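Local structure of putative type 11 methyltransferase (Sulfolobus solfataricus, 3I9F) at residues B[22-27]-B[77-82]; B[40-45]-B[60-65]; B[107-112]-B[144-149]. The protein probably catalyses S-adenosylmethionine-dependent methyl transfer and carries bound zinc ions. All blocks are in the same frame, centred on the assembly; numbering follows the deposited sequence.

Interaction 1 (B[22-27]-B[77-82]); sequences VDYGCG and DFILFA
Val22 to Tyr24 pair in parallel with Phe78 to Ala82 in the middle of a Rossmann-like sheet. Phe78 O accepts from Val22 N (2.7 Å), Val22 O from Leu80 N (2.9 Å) and Leu80 O from Tyr24 N (2.9 Å), so every second residue of the first strand is gripped. On one face Val22 CB lies by Ile79 CG1, and Ile79 CG2 sits at the edge of the Tyr24 ring, near its plane. Tyr24 CG stands anti to the backbone N (chi1 -152°), which lays the ring alongside that of Phe81 in a slid, barely overlapping pair with planes at 20°; CB rests over the Phe81 face as a CH-pi contact, 4.0 Å from the centroid. An alanine here would keep that CB, but losing the ring is likely to open a gap beside Phe81 and Ile79 CG2. The strand ends in Gly25-Cys26-Gly27, the glycine-rich loop of the VDYGCG motif, which in class I methyltransferases usually borders the cofactor. Gly25 suits the turn because a CB would jam against Tyr24 O, and Gly27 N is held by Asp46 OD1. Across the opposite face, Leu80 CD2 lies 3.8 Å from Asp23 OD1. Where the strands part, Ala82 N donates to a water (2.9 Å) close to Asp23 OD1 and Tyr24 O.

Interaction 2 (B[40-45]-B[60-65]); sequences TKLYCI and DSVITL
Tyr43 and Ile63 project together from neighbouring parallel strands, their side chains running abreast. With its CG anti to the carbonyl carbon (chi1 -65°), Tyr43 brings CD1 and CE1 of its ring obliquely against the isoleucine: Tyr43 CD1 is 3.7 Å from Ile63 CB, and Tyr43 CE1 is 3.8 Å from Ile63 CD1. Leu65 CD1 meets Tyr43 CD1, also obliquely, at 3.9 Å. The branched isoleucine and the leucine thus give the tyrosine apolar neighbours. On the reverse face Leu42 CD2 reaches Val62 CG2 at 4.0 Å, the two side chains extending in a common direction, while the compact Cys44 turns SG against Val62 CG1. These strands are the two ends of a beta-alpha-beta unit whose helix 49-58 packs Val55 onto Cys44, Val62 and Thr64. Three backbone bonds fix the register: Ile63 N to Leu42 O (2.8 Å, 175° at the hydrogen), Cys44 N to Ile63 O, its donor tilted 32° from the carbonyl plane, and Leu65 N to Cys44 O. At the Leu42 end a water accepts from Leu42 N and donates to Ser61 O. Strand 63-65 is the outermost on this side within this chain, and Ile63 packs on Ile63 of the second subunit.

Interaction 3 (B[107-112]-B[144-149]); sequences RVIIID and KRFNPT
Phe146 has its CG between the backbone N and the carbonyl carbon (chi1 68°), a rotation that swings the ring inward to Ile109 and Ile111. Ile111 meets it with CG1 set anti to its own carbonyl carbon (chi1 -61°), leaving CG2 for a second partner. The contact is made largely by the far end of the phenyl group: Phe146 CZ lies 3.9 Å from Ile111 CG1, approached obliquely, and 4.2 Å from Ile109 CG2, which sits at the ring edge near its plane. The side chain of Phe146 runs roughly perpendicular to that of Ile111, and the touch is made at CZ. Pro148 fills the next position. Its CG is 3.9 Å from Ile111 CG2, and the two side chains pass antiparallel to one another. Both branches of Ile111 are thereby used, one for each partner, which suits a beta-branched residue. A rigid ring such as proline also fits where the chain draws inward toward Ile111: the CA atoms of Ile111 and Pro148 are 7.7 Å apart, whereas those of Ile110 and Arg145 are 9.5 Å apart. The closest contacts are between apolar side chains. The two strands run in the same direction, at 26°, but their axes stay 9.2 Å apart because the antiparallel strand 152-159 lies between them in the sheet, bonding through Leu157 to Val108. Helix 10-14 packs against the same apolar patch, with Ile13 touching both Ile109 and Phe146. Strand 106-113 is bonded on its other flank to strand 76-82, and strand 140-146 forms the outer edge of the sheet within this chain.

In the fold
From the N terminus, strand 19-24 comes first in the chain; its partner in interaction 1 is far later in the sequence. Strand 39-45 lies on its other side, and interaction 2 closes a short loop of 14 residues, mostly helix 49-58, by adding strand 63-65 at the edge of the sheet within this chain. Strand 76-82 then returns to strand 19-24, so the loop closed by interaction 1 encloses interaction 2. The two touch through strands 19-24 and 39-45, for instance by Asp23 N and Tyr43 O. Interaction 3 follows in series: strand 106-113 extends the sheet beside strand 76-82, and segment 144-149 reaches it past strand 152-159. Interactions 2 and 3, centres about 21 Å apart, lie on opposite sides of the chain's centre.

Interaction 1 (B[22-27]-B[77-82])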
loop_
_atom_site.group_PDB
_atom_site.type_symbol
_atom_site.label_atom_id
_atom_site.label_comp_id
_atom_site.label_asym_id
_atom_site.label_seq_id
_atom_site.Cartn_x
_atom_site.Cartn_y
_atom_site.Cartn_z
ATOM N N VAL B 22 -0.388 -3.436 11.820
ATOM C CA VAL B 22 0.796 -3.441 10.993
ATOM C C VAL B 22 1.731 -4.447 11.552
ATOM O O VAL B 22 2.032 -4.348 12.706
ATOM C CB VAL B 22 1.497 -2.069 11.008
ATOM C CG1 VAL B 22 2.922 -2.147 10.373
ATOM C CG2 VAL B 22 0.655 -1.028 10.291
ATOM N N ASP B 23 2.172 -5.421 10.753
ATOM C CA ASP B 23 3.293 -6.316 11.125
ATOM C C ASP B 23 4.590 -5.697 10.549
ATOM O O ASP B 23 4.881 -5.780 9.339
ATOM C CB ASP B 23 3.071 -7.758 10.584
ATOM C CG ASP B 23 4.108 -8.793 11.098
ATOM O OD1 ASP B 23 4.885 -8.518 12.042
ATOM O OD2 ASP B 23 4.159 -9.935 10.559
ATOM N N TYR B 24 5.351 -5.065 11.428
ATOM C CA TYR B 24 6.524 -4.250 11.051
ATOM C C TYR B 24 7.794 -5.113 11.169
ATOM O O TYR B 24 8.251 -5.420 12.253
ATOM C CB TYR B 24 6.599 -3.028 11.977
ATOM C CG TYR B 24 7.256 -1.811 11.379
ATOM C CD1 TYR B 24 8.389 -1.902 10.559
ATOM C CD2 TYR B 24 6.776 -0.561 11.656
ATOM C CE1 TYR B 24 8.960 -0.773 9.998
ATOM C CE2 TYR B 24 7.369 0.562 11.121
ATOM C CZ TYR B 24 8.461 0.447 10.303
ATOM O OH TYR B 24 8.996 1.584 9.784
ATOM N N GLY B 25 8.348 -5.509 10.040
ATOM C CA GLY B 25 9.444 -6.445 10.021
ATOM C C GLY B 25 8.839 -7.830 10.042
ATOM O O GLY B 25 8.974 -8.557 10.994
ATOM N N CYS B 26 8.125 -8.164 8.981
ATOM C CA CYS B 26 7.284 -9.365 8.972
ATOM C C CYS B 26 8.072 -10.591 8.590
ATOM O O CYS B 26 7.678 -11.682 8.953
ATOM C CB CYS B 26 6.040 -9.207 8.063
ATOM S SG CYS B 26 6.340 -8.851 6.305
ATOM N N GLY B 27 9.168 -10.391 7.856
ATOM C CA GLY B 27 10.127 -11.445 7.515
ATOM C C GLY B 27 9.507 -12.766 7.101
ATOM O O GLY B 27 8.759 -12.868 6.107
ATOM N N ASP B 77 -4.141 0.845 14.606
ATOM C CA ASP B 77 -4.547 0.447 15.964
ATOM C C ASP B 77 -3.459 -0.320 16.704
ATOM O O ASP B 77 -3.118 0.041 17.841
ATOM C CB ASP B 77 -5.860 -0.369 15.917
ATOM C CG ASP B 77 -7.028 0.437 15.298
ATOM O OD1 ASP B 77 -7.435 1.440 15.962
ATOM O OD2 ASP B 77 -7.499 0.080 14.152
ATOM N N PHE B 78 -2.909 -1.339 16.048
ATOM C CA PHE B 78 -1.789 -2.093 16.550
ATOM C C PHE B 78 -0.588 -2.220 15.554
ATOM O O PHE B 78 -0.755 -2.429 14.349
ATOM C CB PHE B 78 -2.279 -3.503 16.887
ATOM C CG PHE B 78 -3.349 -3.540 17.953
ATOM C CD1 PHE B 78 -3.000 -3.584 19.302
ATOM C CD2 PHE B 78 -4.703 -3.524 17.599
ATOM C CE1 PHE B 78 -3.976 -3.625 20.280
ATOM C CE2 PHE B 78 -5.682 -3.546 18.562
ATOM C CZ PHE B 78 -5.332 -3.605 19.905
ATOM N N ILE B 79 0.616 -2.128 16.097
ATOM C CA ILE B 79 1.852 -2.334 15.358
ATOM C C ILE B 79 2.631 -3.401 16.102
ATOM O O ILE B 79 2.961 -3.225 17.267
ATOM C CB ILE B 79 2.703 -1.039 15.335
ATOM C CG1 ILE B 79 1.989 0.059 14.558
ATOM C CG2 ILE B 79 4.056 -1.306 14.720
ATOM C CD1 ILE B 79 2.593 1.398 14.722
ATOM N N LEU B 80 2.920 -4.504 15.435
ATOM C CA LEU B 80 3.716 -5.558 16.029
ATOM C C LEU B 80 5.165 -5.477 15.542
ATOM O O LEU B 80 5.447 -5.341 14.340
ATOM C CB LEU B 80 3.143 -6.915 15.660
ATOM C CG LEU B 80 3.940 -8.153 16.081
ATOM C CD1 LEU B 80 3.992 -8.317 17.593
ATOM C CD2 LEU B 80 3.375 -9.409 15.423
ATOM N N PHE B 81 6.074 -5.601 16.502
ATOM C CA PHE B 81 7.501 -5.800 16.249
ATOM C C PHE B 81 7.869 -7.117 16.858
ATOM O O PHE B 81 8.124 -7.199 18.034
ATOM C CB PHE B 81 8.305 -4.696 16.913
ATOM C CG PHE B 81 8.288 -3.390 16.174
ATOM C CD1 PHE B 81 9.110 -3.186 15.079
ATOM C CD2 PHE B 81 7.517 -2.366 16.604
ATOM C CE1 PHE B 81 9.131 -2.010 14.426
ATOM C CE2 PHE B 81 7.510 -1.155 15.948
ATOM C CZ PHE B 81 8.306 -0.977 14.852
ATOM N N ALA B 82 7.889 -8.156 16.038
ATOM C CA ALA B 82 8.197 -9.517 16.473
ATOM C C ALA B 82 9.597 -9.938 16.082
ATOM O O ALA B 82 9.839 -10.366 14.953
ATOM C CB ALA B 82 7.159 -10.524 15.869
HETATM O O HOH W 1 6.916 -7.751 13.300
#

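Interaction 2 (B[40-45]-B[60-65])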
loop_
_atom_site.group_PDB
_atom_site.type_symbol
_atom_site.label_atom_id
_atom_site.label_comp_id
_atom_site.label_asym_id
_atom_site.label_seq_id
_atom_site.Cartn_x
_atom_site.Cartn_y
_atom_site.Cartn_z
ATOM N N THR B 40 -8.945 -5.671 10.463
ATOM C CA THR B 40 -9.756 -5.024 9.425
ATOM C C THR B 40 -8.868 -4.709 8.221
ATOM O O THR B 40 -9.297 -4.875 7.094
ATOM C CB THR B 40 -10.532 -3.729 9.921
ATOM O OG1 THR B 40 -9.637 -2.700 10.305
ATOM C CG2 THR B 40 -11.439 -4.007 11.123
ATOM N N LYS B 41 -7.646 -4.231 8.453
ATOM C CA LYS B 41 -6.582 -4.224 7.438
ATOM C C LYS B 41 -5.299 -4.760 8.025
ATOM O O LYS B 41 -4.989 -4.485 9.162
ATOM C CB LYS B 41 -6.254 -2.822 6.969
ATOM C CG LYS B 41 -7.200 -2.212 5.975
ATOM C CD LYS B 41 -6.650 -0.855 5.480
ATOM C CE LYS B 41 -7.678 -0.134 4.614
ATOM N NZ LYS B 41 -7.674 1.309 4.973
ATOM N N LEU B 42 -4.526 -5.474 7.220
ATOM C CA LEU B 42 -3.239 -5.987 7.646
ATOM C C LEU B 42 -2.169 -5.513 6.682
ATOM O O LEU B 42 -2.223 -5.822 5.474
ATOM C CB LEU B 42 -3.233 -7.514 7.714
ATOM C CG LEU B 42 -1.943 -8.182 8.185
ATOM C CD1 LEU B 42 -1.339 -7.536 9.428
ATOM C CD2 LEU B 42 -2.243 -9.648 8.466
ATOM N N TYR B 43 -1.211 -4.763 7.230
ATOM C CA TYR B 43 -0.032 -4.352 6.492
ATOM C C TYR B 43 1.150 -5.197 6.947
ATOM O O TYR B 43 1.360 -5.371 8.154
ATOM C CB TYR B 43 0.307 -2.908 6.794
ATOM C CG TYR B 43 -0.670 -1.862 6.357
ATOM C CD1 TYR B 43 -0.671 -1.400 5.058
ATOM C CD2 TYR B 43 -1.560 -1.275 7.263
ATOM C CE1 TYR B 43 -1.549 -0.414 4.642
ATOM C CE2 TYR B 43 -2.417 -0.272 6.862
ATOM C CZ TYR B 43 -2.406 0.155 5.544
ATOM O OH TYR B 43 -3.271 1.140 5.103
ATOM N N CYS B 44 1.920 -5.701 5.998
ATOM C CA CYS B 44 3.198 -6.335 6.256
ATOM C C CYS B 44 4.336 -5.512 5.664
ATOM O O CYS B 44 4.397 -5.317 4.450
ATOM C CB CYS B 44 3.224 -7.691 5.600
ATOM S SG CYS B 44 2.144 -8.848 6.419
ATOM N N ILE B 45 5.235 -5.061 6.525
ATOM C CA ILE B 45 6.414 -4.303 6.117
ATOM C C ILE B 45 7.710 -5.117 6.246
ATOM O O ILE B 45 8.005 -5.687 7.283
ATOM C CB ILE B 45 6.587 -3.029 6.975
ATOM C CG1 ILE B 45 5.256 -2.277 7.042
ATOM C CG2 ILE B 45 7.740 -2.195 6.426
ATOM C CD1 ILE B 45 5.320 -0.874 7.493
ATOM N N ASP B 60 -3.489 -13.042 0.210
ATOM C CA ASP B 60 -3.722 -12.028 -0.818
ATOM C C ASP B 60 -4.362 -10.711 -0.318
ATOM O O ASP B 60 -4.196 -9.644 -0.922
ATOM C CB ASP B 60 -4.552 -12.653 -1.931
ATOM C CG ASP B 60 -4.897 -11.670 -3.019
ATOM O OD1 ASP B 60 -3.993 -11.290 -3.809
ATOM O OD2 ASP B 60 -6.084 -11.262 -3.064
ATOM N N SER B 61 -5.091 -10.773 0.783
ATOM C CA SER B 61 -5.632 -9.570 1.396
ATOM C C SER B 61 -4.562 -8.634 2.066
ATOM O O SER B 61 -4.827 -7.449 2.357
ATOM C CB SER B 61 -6.654 -9.994 2.443
ATOM O OG SER B 61 -6.064 -10.880 3.380
ATOM N N VAL B 62 -3.385 -9.194 2.348
ATOM C CA VAL B 62 -2.313 -8.471 3.053
ATOM C C VAL B 62 -1.780 -7.332 2.164
ATOM O O VAL B 62 -1.625 -7.480 0.948
ATOM C CB VAL B 62 -1.174 -9.420 3.503
ATOM C CG1 VAL B 62 -0.010 -8.628 4.002
ATOM C CG2 VAL B 62 -1.654 -10.302 4.606
ATOM N N ILE B 63 -1.570 -6.173 2.758
ATOM C CA ILE B 63 -0.929 -5.106 2.001
ATOM C C ILE B 63 0.581 -5.126 2.334
ATOM O O ILE B 63 0.965 -4.822 3.427
ATOM C CB ILE B 63 -1.556 -3.759 2.299
ATOM C CG1 ILE B 63 -3.065 -3.792 2.002
ATOM C CG2 ILE B 63 -0.840 -2.669 1.474
ATOM C CD1 ILE B 63 -3.856 -2.466 2.440
ATOM N N THR B 64 1.397 -5.538 1.383
ATOM C CA THR B 64 2.855 -5.646 1.561
ATOM C C THR B 64 3.538 -4.332 1.176
ATOM O O THR B 64 3.267 -3.806 0.134
ATOM C CB THR B 64 3.484 -6.771 0.702
ATOM O OG1 THR B 64 3.117 -6.601 -0.667
ATOM C CG2 THR B 64 3.041 -8.146 1.159
ATOM N N LEU B 65 4.415 -3.816 2.037
ATOM C CA LEU B 65 5.104 -2.580 1.798
ATOM C C LEU B 65 6.575 -2.742 2.118
ATOM O O LEU B 65 6.927 -3.407 3.090
ATOM C CB LEU B 65 4.528 -1.473 2.665
ATOM C CG LEU B 65 3.062 -1.097 2.482
ATOM C CD1 LEU B 65 2.665 -0.070 3.555
ATOM C CD2 LEU B 65 2.731 -0.552 1.055
HETATM O O HOH W 2 -5.610 -5.984 4.549
#

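Interaction 3 (B[107-112]-B[144-149])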
loop_
_atom_site.group_PDB
_atom_site.type_symbol
_atom_site.label_atom_id
_atom_site.label_comp_id
_atom_site.label_asym_id
_atom_site.label_seq_id
_atom_site.Cartn_x
_atom_site.Cartn_y
_atom_site.Cartn_z
ATOM N N ARG B 107 -1.736 0.885 20.076
ATOM C CA ARG B 107 -0.830 0.089 20.902
ATOM C C ARG B 107 0.337 -0.473 20.064
ATOM O O ARG B 107 0.148 -0.893 18.926
ATOM C CB ARG B 107 -1.611 -1.098 21.526
ATOM C CG ARG B 107 -2.073 -0.981 22.992
ATOM C CD ARG B 107 -2.581 0.358 23.350
ATOM N NE ARG B 107 -3.219 0.406 24.651
ATOM C CZ ARG B 107 -3.778 1.504 25.163
ATOM N NH1 ARG B 107 -4.361 1.447 26.356
ATOM N NH2 ARG B 107 -3.763 2.652 24.493
ATOM N N VAL B 108 1.538 -0.492 20.642
ATOM C CA VAL B 108 2.670 -1.173 20.042
ATOM C C VAL B 108 2.949 -2.465 20.800
ATOM O O VAL B 108 3.046 -2.457 22.009
ATOM C CB VAL B 108 3.920 -0.269 20.068
ATOM C CG1 VAL B 108 5.181 -1.052 19.574
ATOM C CG2 VAL B 108 3.660 1.017 19.235
ATOM N N ILE B 109 3.075 -3.568 20.082
ATOM C CA ILE B 109 3.410 -4.843 20.687
ATOM C C ILE B 109 4.836 -5.215 20.343
ATOM O O ILE B 109 5.137 -5.394 19.183
ATOM C CB ILE B 109 2.510 -5.993 20.177
ATOM C CG1 ILE B 109 1.022 -5.636 20.325
ATOM C CG2 ILE B 109 2.803 -7.243 20.947
ATOM C CD1 ILE B 109 0.110 -6.258 19.261
ATOM N N ILE B 110 5.699 -5.355 21.356
ATOM C CA ILE B 110 7.051 -5.864 21.182
ATOM C C ILE B 110 7.174 -7.300 21.653
ATOM O O ILE B 110 6.831 -7.610 22.782
ATOM C CB ILE B 110 8.095 -5.053 22.012
ATOM C CG1 ILE B 110 8.041 -3.552 21.681
ATOM C CG2 ILE B 110 9.517 -5.621 21.827
ATOM C CD1 ILE B 110 7.882 -3.230 20.241
ATOM N N ILE B 111 7.669 -8.167 20.777
ATOM C CA ILE B 111 8.203 -9.462 21.156
ATOM C C ILE B 111 9.648 -9.518 20.703
ATOM O O ILE B 111 9.952 -9.171 19.574
ATOM C CB ILE B 111 7.429 -10.608 20.501
ATOM C CG1 ILE B 111 5.955 -10.559 20.957
ATOM C CG2 ILE B 111 8.039 -11.943 20.880
ATOM C CD1 ILE B 111 5.014 -11.419 20.109
ATOM N N ASP B 112 10.547 -9.920 21.591
ATOM C CA ASP B 112 11.930 -10.106 21.243
ATOM C C ASP B 112 12.573 -11.045 22.229
ATOM O O ASP B 112 12.022 -11.301 23.304
ATOM C CB ASP B 112 12.702 -8.772 21.244
ATOM C CG ASP B 112 13.820 -8.731 20.189
ATOM O OD1 ASP B 112 14.124 -9.793 19.592
ATOM O OD2 ASP B 112 14.382 -7.632 19.922
ATOM N N LYS B 144 1.160 -3.572 29.522
ATOM C CA LYS B 144 1.225 -4.955 29.977
ATOM C C LYS B 144 2.585 -5.594 29.664
ATOM O O LYS B 144 3.308 -5.144 28.772
ATOM C CB LYS B 144 0.154 -5.787 29.294
ATOM C CG LYS B 144 -1.271 -5.422 29.638
ATOM C CD LYS B 144 -2.280 -5.919 28.532
ATOM C CE LYS B 144 -3.763 -5.758 28.951
ATOM N NZ LYS B 144 -4.026 -4.499 29.763
ATOM N N ARG B 145 2.902 -6.668 30.389
ATOM C CA ARG B 145 4.035 -7.549 30.060
ATOM C C ARG B 145 3.594 -8.983 29.941
ATOM O O ARG B 145 2.650 -9.385 30.583
ATOM C CB ARG B 145 5.081 -7.509 31.134
ATOM C CG ARG B 145 5.617 -6.175 31.393
ATOM C CD ARG B 145 6.879 -6.305 32.180
ATOM N NE ARG B 145 7.502 -5.007 32.357
ATOM C CZ ARG B 145 7.056 -4.063 33.172
ATOM N NH1 ARG B 145 5.966 -4.261 33.914
ATOM N NH2 ARG B 145 7.704 -2.903 33.249
ATOM N N PHE B 146 4.293 -9.766 29.140
ATOM C CA PHE B 146 3.963 -11.177 28.954
ATOM C C PHE B 146 5.185 -11.961 28.456
ATOM O O PHE B 146 6.139 -11.376 27.965
ATOM C CB PHE B 146 2.746 -11.345 28.038
ATOM C CG PHE B 146 2.979 -10.942 26.616
ATOM C CD1 PHE B 146 3.112 -11.916 25.611
ATOM C CD2 PHE B 146 3.059 -9.600 26.261
ATOM C CE1 PHE B 146 3.328 -11.550 24.277
ATOM C CE2 PHE B 146 3.269 -9.226 24.923
ATOM C CZ PHE B 146 3.411 -10.198 23.936
ATOM N N ASN B 147 5.155 -13.280 28.640
ATOM C CA ASN B 147 6.266 -14.155 28.306
ATOM C C ASN B 147 5.832 -15.159 27.258
ATOM O O ASN B 147 5.448 -16.276 27.590
ATOM C CB ASN B 147 6.789 -14.882 29.553
ATOM C CG ASN B 147 7.386 -13.919 30.602
ATOM O OD1 ASN B 147 8.169 -12.991 30.275
ATOM N ND2 ASN B 147 7.036 -14.157 31.877
ATOM N N PRO B 148 5.930 -14.777 25.978
ATOM C CA PRO B 148 5.549 -15.633 24.841
ATOM C C PRO B 148 6.172 -17.002 24.901
ATOM O O PRO B 148 5.521 -17.992 24.564
ATOM C CB PRO B 148 6.139 -14.895 23.621
ATOM C CG PRO B 148 6.390 -13.541 24.055
ATOM C CD PRO B 148 6.620 -13.554 25.534
ATOM N N THR B 149 7.459 -17.034 25.259
ATOM C CA THR B 149 8.206 -18.262 25.418
ATOM C C THR B 149 9.179 -18.057 26.573
ATOM O O THR B 149 9.212 -16.994 27.160
ATOM C CB THR B 149 8.968 -18.657 24.135
ATOM O OG1 THR B 149 10.319 -18.182 24.210
ATOM C CG2 THR B 149 8.295 -18.141 22.909
#